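Local coordinates for Rho guanyl nucleotide exchange factor (Rom2), putative (Aspergillus fumigatus Af293, PDB 5O51), which probably acts as a guanine-nucleotide exchange factor for Rho-type GTPases, and is represented here by its CNH domain, a beta-propeller, at residues Thr66-Leu71 with Gln75-Leu80; Leu95-Gly98 with Val102-Arg105; Phe116-Gly121 with His125-Val130; Ser181-Leu186 with Leu190-Ala195; Arg308-Ser313 with Leu318-Asp323. One frame throughout, in Å; residues are numbered along the deposited sequence.

Contact 1. Residues Thr66-Leu71 with Gln75-Leu80; sequences TQIDTL and QLLLVL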
# COMPACT_ATOMS: atom_id res chain seq x y z
N THR A 66 9.55 7.65 0.24
CA THR A 66 8.09 7.65 0.32
C THR A 66 7.44 6.26 0.24
O THR A 66 6.30 6.16 0.61
CB THR A 66 7.48 8.52 -0.75
OG1 THR A 66 7.91 8.01 -2.01
CG2 THR A 66 7.93 10.02 -0.62
N GLN A 67 8.12 5.24 -0.30
CA GLN A 67 7.55 3.89 -0.37
C GLN A 67 8.67 2.86 -0.30
O GLN A 67 9.81 3.06 -0.76
CB GLN A 67 6.60 3.79 -1.58
CG GLN A 67 5.63 2.64 -1.53
CD GLN A 67 4.99 2.26 -2.86
OE1 GLN A 67 4.66 3.11 -3.73
NE2 GLN A 67 4.80 0.93 -3.02
N ILE A 68 8.39 1.75 0.38
CA ILE A 68 9.34 0.70 0.65
C ILE A 68 8.64 -0.67 0.70
O ILE A 68 7.50 -0.79 1.20
CB ILE A 68 10.12 0.99 1.94
CG1 ILE A 68 11.41 0.19 1.99
CG2 ILE A 68 9.30 0.77 3.22
CD1 ILE A 68 12.39 0.78 3.03
N ASP A 69 9.29 -1.68 0.17
CA ASP A 69 8.79 -3.07 0.14
C ASP A 69 9.96 -4.04 -0.04
O ASP A 69 11.16 -3.60 -0.06
CB ASP A 69 7.81 -3.23 -1.01
CG ASP A 69 6.69 -4.29 -0.73
OD1 ASP A 69 6.83 -5.18 0.17
OD2 ASP A 69 5.69 -4.20 -1.43
N THR A 70 9.64 -5.34 -0.11
CA THR A 70 10.63 -6.44 -0.32
C THR A 70 10.17 -7.41 -1.40
O THR A 70 8.99 -7.46 -1.66
CB THR A 70 10.81 -7.35 0.91
OG1 THR A 70 9.52 -7.75 1.41
CG2 THR A 70 11.62 -6.68 2.01
N LEU A 71 11.11 -8.16 -2.01
CA LEU A 71 10.88 -9.47 -2.69
C LEU A 71 11.66 -10.49 -1.93
O LEU A 71 12.85 -10.65 -2.16
CB LEU A 71 11.46 -9.48 -4.11
CG LEU A 71 10.60 -9.01 -5.27
CD1 LEU A 71 10.33 -7.56 -5.05
CD2 LEU A 71 11.30 -9.23 -6.63
N GLN A 75 15.65 -11.93 -2.06
CA GLN A 75 16.40 -11.16 -1.08
C GLN A 75 16.69 -9.71 -1.57
O GLN A 75 17.81 -9.24 -1.47
CB GLN A 75 17.66 -11.93 -0.69
CG GLN A 75 17.37 -13.27 0.05
CD GLN A 75 16.78 -13.01 1.45
OE1 GLN A 75 17.51 -12.64 2.41
NE2 GLN A 75 15.46 -13.12 1.55
N LEU A 76 15.64 -9.05 -2.09
CA LEU A 76 15.72 -7.64 -2.53
C LEU A 76 14.86 -6.71 -1.66
O LEU A 76 13.65 -6.99 -1.38
CB LEU A 76 15.31 -7.47 -4.01
CG LEU A 76 16.19 -8.16 -5.04
CD1 LEU A 76 15.67 -7.89 -6.44
CD2 LEU A 76 17.64 -7.76 -4.92
N LEU A 77 15.49 -5.62 -1.24
CA LEU A 77 14.80 -4.47 -0.71
C LEU A 77 14.49 -3.45 -1.83
O LEU A 77 15.37 -3.00 -2.52
CB LEU A 77 15.62 -3.84 0.41
CG LEU A 77 14.99 -2.66 1.13
CD1 LEU A 77 13.86 -3.09 2.05
CD2 LEU A 77 16.09 -1.92 1.91
N LEU A 78 13.22 -3.09 -1.99
CA LEU A 78 12.75 -2.08 -2.98
C LEU A 78 12.43 -0.72 -2.31
O LEU A 78 11.65 -0.63 -1.30
CB LEU A 78 11.52 -2.59 -3.68
CG LEU A 78 11.61 -4.00 -4.31
CD1 LEU A 78 10.24 -4.38 -4.84
CD2 LEU A 78 12.65 -3.97 -5.43
N VAL A 79 13.09 0.33 -2.82
CA VAL A 79 13.03 1.67 -2.20
C VAL A 79 12.70 2.77 -3.21
O VAL A 79 13.42 2.94 -4.18
CB VAL A 79 14.38 1.98 -1.54
CG1 VAL A 79 14.44 3.41 -0.99
CG2 VAL A 79 14.64 0.96 -0.42
N LEU A 80 11.65 3.55 -2.95
CA LEU A 80 11.29 4.73 -3.72
C LEU A 80 11.69 5.99 -2.89
O LEU A 80 11.09 6.25 -1.87
CB LEU A 80 9.82 4.74 -4.03
CG LEU A 80 9.29 5.92 -4.87
CD1 LEU A 80 10.03 6.02 -6.19
CD2 LEU A 80 7.79 5.79 -5.14
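Asp69 faces Leu78 across a beta hairpin, strands 65-71 and 76-81, the first two strands of a four-stranded antiparallel propeller blade. The flat carboxylate of Asp69 serves its own strand: Thr70 N meets OD1 on the anti side, 31° out of the carboxylate plane, which helps to hold the short acidic side chain, whose carboxylate turns from the partner strand. The amide of Gln67 crosses to the next blade, where NE2 bonds to Phe116 O. In the backbone, Leu78 N lies 2.9 Å from Asp69 O in a hydrogen bond, and the methyl CD1 of Leu77 also approaches Asp69 O, at 3.5 Å. Gln67 with Leu80, Asp69 with Leu78 and Leu71 with Leu76 are the hydrogen-bonded pairs. Between them, Ile68 and Thr70 share the other face with Val79 and Leu77. A CG1 anti to the backbone N (chi1 -161°) lays Ile68 alongside Val79, its CG1 4.1 Å from Val79 CG2, and brings the same CG1 to 4.1 Å from Leu77 CD1; branched aliphatic chains suit the part of this face where Ile68 packs against strand 22-28. On the face of Leu71 and Leu78, the leucines pack toward Val127 of the adjoining blade. Both hairpin ends are irregular: Gln75 and Leu76 oppose Leu71 in a G1 bulge, while Thr66 and Gln67 oppose Leu80 in a classic bulge. There Thr66 OG1 stands 3.8 Å from Leu80 CG, and Thr66 N gives a bent hydrogen bond to Leu80 O at 3.0 Å.

Contact 2. Residues Leu95-Gly98 with Val102-Arg105; sequences LAEG and VAKR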
# COMPACT_ATOMS: atom_id res chain seq x y z
N LEU A 95 23.81 -6.22 10.58
CA LEU A 95 24.68 -5.57 11.58
C LEU A 95 26.15 -5.56 11.12
O LEU A 95 26.79 -4.51 11.08
CB LEU A 95 24.53 -6.29 12.92
CG LEU A 95 24.98 -5.65 14.23
CD1 LEU A 95 24.55 -4.19 14.36
CD2 LEU A 95 24.41 -6.51 15.35
N ALA A 96 26.63 -6.74 10.71
CA ALA A 96 27.97 -6.94 10.13
C ALA A 96 28.40 -5.97 8.99
O ALA A 96 29.60 -5.77 8.83
CB ALA A 96 28.11 -8.39 9.66
N GLU A 97 27.46 -5.39 8.23
CA GLU A 97 27.81 -4.43 7.15
C GLU A 97 28.16 -3.02 7.64
O GLU A 97 27.42 -2.44 8.45
CB GLU A 97 26.68 -4.27 6.10
CG GLU A 97 26.38 -5.47 5.24
CD GLU A 97 27.61 -6.09 4.60
OE1 GLU A 97 28.21 -5.48 3.68
OE2 GLU A 97 27.97 -7.21 5.03
N GLY A 98 29.26 -2.48 7.12
CA GLY A 98 29.71 -1.11 7.40
C GLY A 98 29.28 -0.08 6.36
O GLY A 98 28.79 -0.41 5.27
N VAL A 102 29.80 -2.58 -0.26
CA VAL A 102 29.11 -2.69 -1.54
C VAL A 102 27.62 -3.16 -1.44
O VAL A 102 26.83 -2.82 -2.32
CB VAL A 102 29.95 -3.58 -2.53
CG1 VAL A 102 30.06 -5.03 -2.04
CG2 VAL A 102 29.38 -3.48 -3.95
N ALA A 103 27.25 -3.90 -0.39
CA ALA A 103 25.83 -4.22 -0.10
C ALA A 103 24.88 -3.01 0.08
O ALA A 103 23.71 -3.09 -0.26
CB ALA A 103 25.74 -5.12 1.12
N LYS A 104 25.38 -1.88 0.59
CA LYS A 104 24.57 -0.64 0.68
C LYS A 104 24.59 0.16 -0.60
O LYS A 104 24.08 1.26 -0.63
CB LYS A 104 24.99 0.22 1.87
CG LYS A 104 24.93 -0.57 3.20
CD LYS A 104 25.23 0.31 4.37
CE LYS A 104 25.30 -0.48 5.69
NZ LYS A 104 23.91 -0.63 6.19
N ARG A 105 25.13 -0.39 -1.68
CA ARG A 105 25.05 0.33 -3.00
C ARG A 105 23.69 0.18 -3.71
O ARG A 105 23.21 -0.93 -3.87
CB ARG A 105 26.17 -0.16 -3.93
CG ARG A 105 26.60 0.88 -4.98
CD ARG A 105 28.03 0.62 -5.44
NE ARG A 105 29.01 0.86 -4.37
CZ ARG A 105 30.32 0.66 -4.47
NH1 ARG A 105 30.85 0.20 -5.60
NH2 ARG A 105 31.11 0.92 -3.43
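The methylene CE of Lys104 lies 3.5 Å from Gly98 O and 4.1 Å from Glu97 CB, while the methyl of Ala103 meets the carboxylate of Glu97, with CB 3.6 Å from OE1. These are van der Waals touches; the polar ends of the side chains are engaged elsewhere. Although Glu97 and Lys104 carry opposite charges, OE1 and NZ stand 7.0 Å apart and form no salt bridge. The lysine chain runs extended until its last bond, where a turn at chi4 (-84°) delivers NZ to the carbonyls of Val59 and Ala92. A long, flexible amine suits this place, since its methylenes can pass the glycine carbonyl before the ammonium reaches two oxygens beyond it. Glu97 is held by Ser101, whose OG hydrogen-bonds with both Glu97 OE1 and Gly98 O and so ties the turn together. Within the second segment, Val102-Lys104 forms one turn of 3-10 helix, closed by Arg105 N to Val102 O at 3.0 Å; alanine there offers a side chain small enough to sit beside the carboxylate. The whole contact lies in the long connection from strand 84-89 to strand 107-110, the third and fourth strands of one blade, with Lys104 and Leu95 resting against strand 57-61, the outermost strand of the preceding blade.

Contact 3. Residues Phe116-Gly121 with His125-Val130; sequences FKAGIG and HLVCSV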
# COMPACT_ATOMS: atom_id res chain seq x y z
N PHE A 116 4.84 2.43 -6.78
CA PHE A 116 5.08 1.10 -7.29
C PHE A 116 4.28 0.00 -6.58
O PHE A 116 3.76 0.20 -5.50
CB PHE A 116 6.55 0.81 -7.27
CG PHE A 116 7.13 0.38 -5.93
CD1 PHE A 116 7.16 -0.96 -5.56
CD2 PHE A 116 7.73 1.32 -5.08
CE1 PHE A 116 7.74 -1.36 -4.36
CE2 PHE A 116 8.32 0.92 -3.89
CZ PHE A 116 8.34 -0.44 -3.54
N LYS A 117 4.26 -1.18 -7.19
CA LYS A 117 3.64 -2.36 -6.61
C LYS A 117 4.36 -3.66 -7.04
O LYS A 117 4.61 -3.91 -8.22
CB LYS A 117 2.19 -2.38 -7.02
CG LYS A 117 1.39 -3.51 -6.40
CD LYS A 117 0.99 -3.16 -5.00
CE LYS A 117 0.46 -4.37 -4.25
NZ LYS A 117 -0.58 -5.10 -5.03
N ALA A 118 4.70 -4.48 -6.06
CA ALA A 118 5.34 -5.78 -6.30
C ALA A 118 4.37 -6.85 -5.90
O ALA A 118 3.99 -6.92 -4.72
CB ALA A 118 6.58 -5.93 -5.43
N GLY A 119 4.00 -7.68 -6.87
CA GLY A 119 3.17 -8.85 -6.58
C GLY A 119 3.44 -10.01 -7.50
O GLY A 119 4.11 -9.88 -8.52
N ILE A 120 2.87 -11.16 -7.12
CA ILE A 120 2.85 -12.32 -8.00
C ILE A 120 1.83 -12.03 -9.12
O ILE A 120 0.70 -11.61 -8.87
CB ILE A 120 2.54 -13.66 -7.28
CG1 ILE A 120 3.31 -13.82 -5.95
CG2 ILE A 120 2.85 -14.83 -8.22
CD1 ILE A 120 2.47 -13.61 -4.71
N GLY A 121 2.26 -12.23 -10.35
CA GLY A 121 1.46 -11.88 -11.50
C GLY A 121 2.25 -12.53 -12.59
O GLY A 121 3.44 -12.22 -12.78
N HIS A 125 7.37 -13.50 -11.42
CA HIS A 125 6.63 -12.54 -10.61
C HIS A 125 7.35 -11.20 -10.53
O HIS A 125 8.51 -11.14 -10.80
CB HIS A 125 6.22 -13.13 -9.27
CG HIS A 125 7.35 -13.52 -8.36
ND1 HIS A 125 8.22 -12.60 -7.82
CD2 HIS A 125 7.65 -14.71 -7.78
CE1 HIS A 125 9.03 -13.22 -6.98
NE2 HIS A 125 8.70 -14.50 -6.94
N LEU A 126 6.61 -10.14 -10.19
CA LEU A 126 6.79 -8.83 -10.83
C LEU A 126 6.86 -7.60 -9.93
O LEU A 126 6.50 -7.67 -8.77
CB LEU A 126 5.65 -8.64 -11.83
CG LEU A 126 5.58 -9.65 -12.97
CD1 LEU A 126 4.30 -9.37 -13.73
CD2 LEU A 126 6.78 -9.58 -13.90
N VAL A 127 7.36 -6.50 -10.51
CA VAL A 127 7.41 -5.17 -9.90
C VAL A 127 6.89 -4.13 -10.94
O VAL A 127 7.42 -4.09 -12.01
CB VAL A 127 8.87 -4.80 -9.52
CG1 VAL A 127 8.96 -3.43 -8.88
CG2 VAL A 127 9.48 -5.81 -8.59
N CYS A 128 5.87 -3.32 -10.63
CA CYS A 128 5.41 -2.22 -11.53
C CYS A 128 5.74 -0.90 -10.94
O CYS A 128 5.51 -0.70 -9.75
CB CYS A 128 3.91 -2.18 -11.78
SG CYS A 128 3.18 -3.79 -11.91
N SER A 129 6.22 0.01 -11.77
CA SER A 129 6.40 1.43 -11.42
C SER A 129 5.52 2.31 -12.29
O SER A 129 5.45 2.12 -13.49
CB SER A 129 7.84 1.84 -11.60
OG SER A 129 8.20 1.64 -12.92
N VAL A 130 4.85 3.27 -11.67
CA VAL A 130 3.86 4.10 -12.31
C VAL A 130 4.29 5.55 -12.19
O VAL A 130 4.50 6.03 -11.08
CB VAL A 130 2.54 3.94 -11.59
CG1 VAL A 130 1.45 4.84 -12.18
CG2 VAL A 130 2.14 2.47 -11.61
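Phe116 and Cys128 meet side chain to backbone: the CB of the phenylalanine sits 3.1 Å from Cys128 O. With CG between the backbone N and the carbonyl carbon (chi1 81°), the ring is carried away from the partner strand and onto Leu78 and Leu80 of the neighbouring blade. The contact is a beta hairpin, strands 115-120 and 125-132, opening the next four-stranded blade of the propeller. Side chains alternate between the two faces. Phe116, Ala118 and Val127 face one adjoining blade; Ala118 CB lies 4.3 Å from Val127 CG2, and so small a residue lets Leu71 and Leu78 pack close. Lys117 and Cys128 turn to the other face, where Ile183 and Phe185 wait. Lys117 CG stands opposite the backbone N (chi1 -176°) and the chain then bends at chi2, its aliphatic stem touching both of these residues. At the hairpin end the Ile120 and His125 side chains cross at a slant, CG2 of Ile120 3.9 Å from CB of His125, and the imidazole meets the ring of Tyr74 nearly at right angles. The backbone pairs tightly at Lys117 and Cys128, whose N and O exchange two bonds, Cys128 N to Lys117 O being 2.8 Å. Near the turn, Gly119 N gives Leu126 O only a weak bond, while Leu126 N to Gly119 O, at 3.0 Å, is sound. Leu126 folds against the Gly121 carbonyl, with CD1 3.1 Å from Gly121 O.

Contact 4. Residues Ser181-Leu186 with Leu190-Ala195; sequences SSIHFL and LCVGCA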
# COMPACT_ATOMS: atom_id res chain seq x y z
N SER A 181 -4.58 6.46 -9.09
CA SER A 181 -4.48 6.31 -7.61
C SER A 181 -3.75 5.03 -7.17
O SER A 181 -2.99 5.08 -6.23
CB SER A 181 -5.87 6.24 -6.96
OG SER A 181 -6.67 7.37 -7.23
N SER A 182 -3.97 3.90 -7.83
CA SER A 182 -3.49 2.62 -7.32
C SER A 182 -3.32 1.52 -8.37
O SER A 182 -3.81 1.62 -9.47
CB SER A 182 -4.49 2.14 -6.30
OG SER A 182 -5.76 1.89 -6.88
N ILE A 183 -2.67 0.44 -7.99
CA ILE A 183 -2.53 -0.71 -8.88
C ILE A 183 -2.58 -2.08 -8.18
O ILE A 183 -2.02 -2.29 -7.14
CB ILE A 183 -1.25 -0.53 -9.75
CG1 ILE A 183 -1.35 -1.34 -11.03
CG2 ILE A 183 0.02 -0.89 -8.98
CD1 ILE A 183 -0.36 -0.89 -12.08
N HIS A 184 -3.25 -3.04 -8.80
CA HIS A 184 -3.52 -4.36 -8.20
C HIS A 184 -3.27 -5.46 -9.22
O HIS A 184 -3.56 -5.31 -10.42
CB HIS A 184 -4.99 -4.42 -7.69
CG HIS A 184 -5.31 -3.31 -6.73
ND1 HIS A 184 -5.11 -3.42 -5.38
CD2 HIS A 184 -5.70 -2.04 -6.96
CE1 HIS A 184 -5.39 -2.27 -4.80
NE2 HIS A 184 -5.74 -1.41 -5.74
N PHE A 185 -2.67 -6.55 -8.76
CA PHE A 185 -2.47 -7.75 -9.58
C PHE A 185 -3.70 -8.60 -9.45
O PHE A 185 -4.03 -8.99 -8.33
CB PHE A 185 -1.27 -8.51 -9.08
CG PHE A 185 0.02 -7.82 -9.40
CD1 PHE A 185 0.58 -7.91 -10.69
CD2 PHE A 185 0.67 -7.06 -8.43
CE1 PHE A 185 1.79 -7.28 -10.97
CE2 PHE A 185 1.86 -6.43 -8.71
CZ PHE A 185 2.43 -6.54 -9.97
N LEU A 186 -4.39 -8.83 -10.58
CA LEU A 186 -5.51 -9.79 -10.66
C LEU A 186 -5.19 -10.86 -11.68
O LEU A 186 -5.49 -10.68 -12.87
CB LEU A 186 -6.76 -9.10 -11.15
CG LEU A 186 -7.49 -8.16 -10.22
CD1 LEU A 186 -8.59 -7.49 -11.05
CD2 LEU A 186 -8.02 -8.94 -9.00
N LEU A 190 -3.37 -6.59 -14.81
CA LEU A 190 -3.27 -5.45 -13.89
C LEU A 190 -4.57 -4.62 -13.87
O LEU A 190 -5.06 -4.22 -14.93
CB LEU A 190 -2.17 -4.50 -14.30
CG LEU A 190 -0.75 -5.02 -14.43
CD1 LEU A 190 0.08 -3.84 -14.91
CD2 LEU A 190 -0.19 -5.60 -13.16
N CYS A 191 -5.08 -4.37 -12.65
CA CYS A 191 -6.24 -3.48 -12.44
C CYS A 191 -5.73 -2.15 -11.86
O CYS A 191 -5.15 -2.10 -10.74
CB CYS A 191 -7.24 -4.14 -11.49
SG CYS A 191 -8.83 -3.30 -11.43
N VAL A 192 -5.94 -1.09 -12.63
CA VAL A 192 -5.45 0.23 -12.30
C VAL A 192 -6.61 1.06 -11.79
O VAL A 192 -7.67 1.12 -12.43
CB VAL A 192 -4.82 0.95 -13.52
CG1 VAL A 192 -4.51 2.43 -13.19
CG2 VAL A 192 -3.55 0.23 -13.97
N GLY A 193 -6.37 1.73 -10.65
CA GLY A 193 -7.32 2.64 -10.03
C GLY A 193 -6.99 4.02 -10.56
O GLY A 193 -5.93 4.54 -10.27
N CYS A 194 -7.84 4.55 -11.44
CA CYS A 194 -7.56 5.79 -12.15
C CYS A 194 -8.81 6.61 -12.00
O CYS A 194 -9.81 6.09 -11.56
CB CYS A 194 -7.24 5.49 -13.64
SG CYS A 194 -8.72 5.18 -14.63
N ALA A 195 -8.79 7.87 -12.39
CA ALA A 195 -9.94 8.77 -12.14
C ALA A 195 -11.31 8.36 -12.73
O ALA A 195 -12.34 8.86 -12.30
CB ALA A 195 -9.56 10.15 -12.63
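Ile183, Phe185, Leu190 and Val192 form the apolar centre, all on one face of the hairpin. Ile183 CD1 lies between two partners, 3.9 Å from Val192 CG2 and 4.1 Å from Leu190 CD1; an anti CG1 (chi1 -156°) stretches the isoleucine far enough to touch both. The ring of Phe185 runs beside Leu190, pointing the same way, with CE1 3.4 Å from Leu190 CD2, a snug fit of flat ring and methyl. Leu186, at the end of its strand, reaches across so that CD1 lies 3.6 Å from Cys191 CB, on the opposite face from the apolar group, a compact residue beside a bulky one. Moving toward the polar edge, His184 stands next to Cys191 O, which lies near the ring plane at its CD2 edge, while NE2 makes weak bonds to Ser182 OG and to Ile231 O. Ser182 OG also bonds to Pro230 O and stands 3.6 Å from Gly193 CA, on the side where a CB would point; glycine suits the spot because it leaves room for the hydroxyl. Here the pairing carries an extra residue: Ser181 and Ser182 both oppose Gly193 in a classic bulge. Gly193 N still bonds to Ser182 O, and Gly193 O accepts a short, bent bond from Ser181 N at 2.6 Å and another from Ser182 N at 3.2 Å. The hairpin comprises the first two strands, 180-186 and 189-194, of a propeller blade, between strands 115-120 and 125-132 of the blade before it and strand 230-236 of the blade after.

Contact 5. Residues Arg308-Ser313 with Leu318-Asp323; sequences RMLHSS and LYAYED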
# COMPACT_ATOMS: atom_id res chain seq x y z
N ARG A 308 -1.61 7.56 9.10
CA ARG A 308 -1.10 6.94 7.84
C ARG A 308 -1.15 5.40 8.06
O ARG A 308 -0.47 4.90 8.99
CB ARG A 308 0.39 7.29 7.66
CG ARG A 308 0.67 8.73 7.28
CD ARG A 308 1.93 9.28 7.97
NE ARG A 308 1.65 9.75 9.32
CZ ARG A 308 2.49 9.89 10.32
NH1 ARG A 308 3.78 9.57 10.24
NH2 ARG A 308 2.02 10.34 11.46
N MET A 309 -1.88 4.66 7.23
CA MET A 309 -1.76 3.21 7.29
C MET A 309 -0.40 2.76 6.75
O MET A 309 -0.05 3.09 5.62
CB MET A 309 -2.90 2.54 6.52
CG MET A 309 -2.98 1.03 6.81
SD MET A 309 -4.13 0.13 5.76
CE MET A 309 -2.91 -0.44 4.54
N LEU A 310 0.38 2.01 7.52
CA LEU A 310 1.73 1.60 7.04
C LEU A 310 1.82 0.25 6.34
O LEU A 310 2.47 0.15 5.34
CB LEU A 310 2.76 1.66 8.17
CG LEU A 310 2.91 3.04 8.83
CD1 LEU A 310 3.70 2.90 10.10
CD2 LEU A 310 3.52 4.05 7.84
N HIS A 311 1.16 -0.78 6.87
CA HIS A 311 1.28 -2.13 6.35
C HIS A 311 0.17 -3.00 6.99
O HIS A 311 -0.10 -2.94 8.20
CB HIS A 311 2.66 -2.75 6.72
CG HIS A 311 2.98 -4.01 5.97
ND1 HIS A 311 2.75 -5.27 6.48
CD2 HIS A 311 3.46 -4.20 4.72
CE1 HIS A 311 3.08 -6.17 5.57
NE2 HIS A 311 3.49 -5.53 4.49
N SER A 312 -0.41 -3.83 6.16
CA SER A 312 -1.42 -4.76 6.58
C SER A 312 -0.95 -6.20 6.25
O SER A 312 -0.72 -6.51 5.11
CB SER A 312 -2.69 -4.48 5.74
OG SER A 312 -3.59 -5.52 5.95
N SER A 313 -0.87 -7.06 7.24
CA SER A 313 -0.54 -8.50 6.99
C SER A 313 -1.51 -9.41 7.77
O SER A 313 -2.29 -8.90 8.60
CB SER A 313 0.89 -8.82 7.45
OG SER A 313 1.04 -8.79 8.89
N LEU A 318 -0.21 -2.26 10.89
CA LEU A 318 0.66 -1.23 11.45
C LEU A 318 0.29 0.16 10.86
O LEU A 318 0.04 0.31 9.63
CB LEU A 318 2.13 -1.60 11.15
CG LEU A 318 2.60 -2.96 11.67
CD1 LEU A 318 3.98 -3.32 11.21
CD2 LEU A 318 2.58 -2.86 13.20
N TYR A 319 0.26 1.17 11.74
CA TYR A 319 -0.09 2.52 11.34
C TYR A 319 0.63 3.53 12.21
O TYR A 319 1.17 3.15 13.21
CB TYR A 319 -1.63 2.72 11.34
CG TYR A 319 -2.26 2.86 12.71
CD1 TYR A 319 -2.43 1.77 13.53
CD2 TYR A 319 -2.63 4.11 13.22
CE1 TYR A 319 -2.96 1.89 14.82
CE2 TYR A 319 -3.19 4.25 14.49
CZ TYR A 319 -3.38 3.11 15.28
OH TYR A 319 -3.95 3.19 16.57
N ALA A 320 0.74 4.79 11.71
CA ALA A 320 1.31 5.90 12.46
C ALA A 320 0.35 7.07 12.66
O ALA A 320 -0.53 7.29 11.84
CB ALA A 320 2.59 6.41 11.75
N TYR A 321 0.57 7.82 13.72
CA TYR A 321 -0.20 9.03 14.02
C TYR A 321 0.65 10.04 14.82
O TYR A 321 1.59 9.64 15.53
CB TYR A 321 -1.52 8.66 14.74
CG TYR A 321 -1.35 8.04 16.12
CD1 TYR A 321 -1.29 6.68 16.26
CD2 TYR A 321 -1.31 8.80 17.28
CE1 TYR A 321 -1.15 6.09 17.48
CE2 TYR A 321 -1.13 8.21 18.53
CZ TYR A 321 -1.04 6.84 18.60
OH TYR A 321 -0.90 6.13 19.77
N GLU A 322 0.32 11.33 14.70
CA GLU A 322 0.96 12.41 15.50
C GLU A 322 0.30 12.51 16.85
O GLU A 322 -0.92 12.50 16.95
CB GLU A 322 0.76 13.81 14.91
CG GLU A 322 1.35 14.04 13.58
CD GLU A 322 1.17 15.46 13.02
OE1 GLU A 322 0.59 16.35 13.73
OE2 GLU A 322 1.62 15.64 11.84
N ASP A 323 1.07 12.72 17.89
CA ASP A 323 0.56 12.95 19.22
C ASP A 323 1.22 14.22 19.77
O ASP A 323 2.18 14.72 19.16
CB ASP A 323 0.90 11.74 20.06
CG ASP A 323 -0.14 11.43 21.08
OD1 ASP A 323 -1.00 12.31 21.37
OD2 ASP A 323 -0.07 10.30 21.60
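A beta hairpin of the propeller's closing blade joins Arg308 to Ala320: strands 307-312 and 317-323 pair here, and the N-terminal strand 8-12 completes the same blade at its outer side, the closure familiar from WD40-like propellers. Arg308 bends at chi2 and chi3 so that one face of its guanidinium lies over the methyl of Ala320, NH1 being 3.7 Å from CB, while Glu322 N lies at its edge, in plane. NH2 comes to 3.6 Å from Tyr321 CA. Alanine gives a flat cation a small apolar platform, and the charge is met elsewhere: NH2 forms a salt bridge with Asp328 and a bond to Asn306 O, and NH1 reaches Val22 O, in the first strand of the next blade. Leu310 follows with CD1 4.0 Å from Ala320 CB, an aliphatic neighbour that packs against Val22 and Leu25. Tyr319 puts its CB 3.4 Å from Arg308 O but sends its ring off toward Ala331 and Leu333. Between Met309 and His311 the register slips by one: Leu310 and His311 both oppose Leu318 in a classic bulge, and Leu318 O accepts two bonds from one face of its plane, from Leu310 N at 2.7 Å and from His311 N at 3.2 Å.

From the N terminus the contacts follow in series, none nested or crossed, each closing a short loop. Contact 1 closes the first hairpin of one blade, and contact 2 a turn in that blade's long outer connection, their centres about 16 Å apart. Contacts 3 and 4 close the first hairpins of the next two blades. Contact 3 is the middle link, touching contact 1 through Phe116 and Ala118 and contact 4 through Lys117, Cys128 and Phe185. Contact 5 lies in the last blade, about 22 Å between centres from contacts 3 and 4 and across the chain's centre from both. The contacts sample four of the seven blades, and strand 8-12 in the last closes the ring.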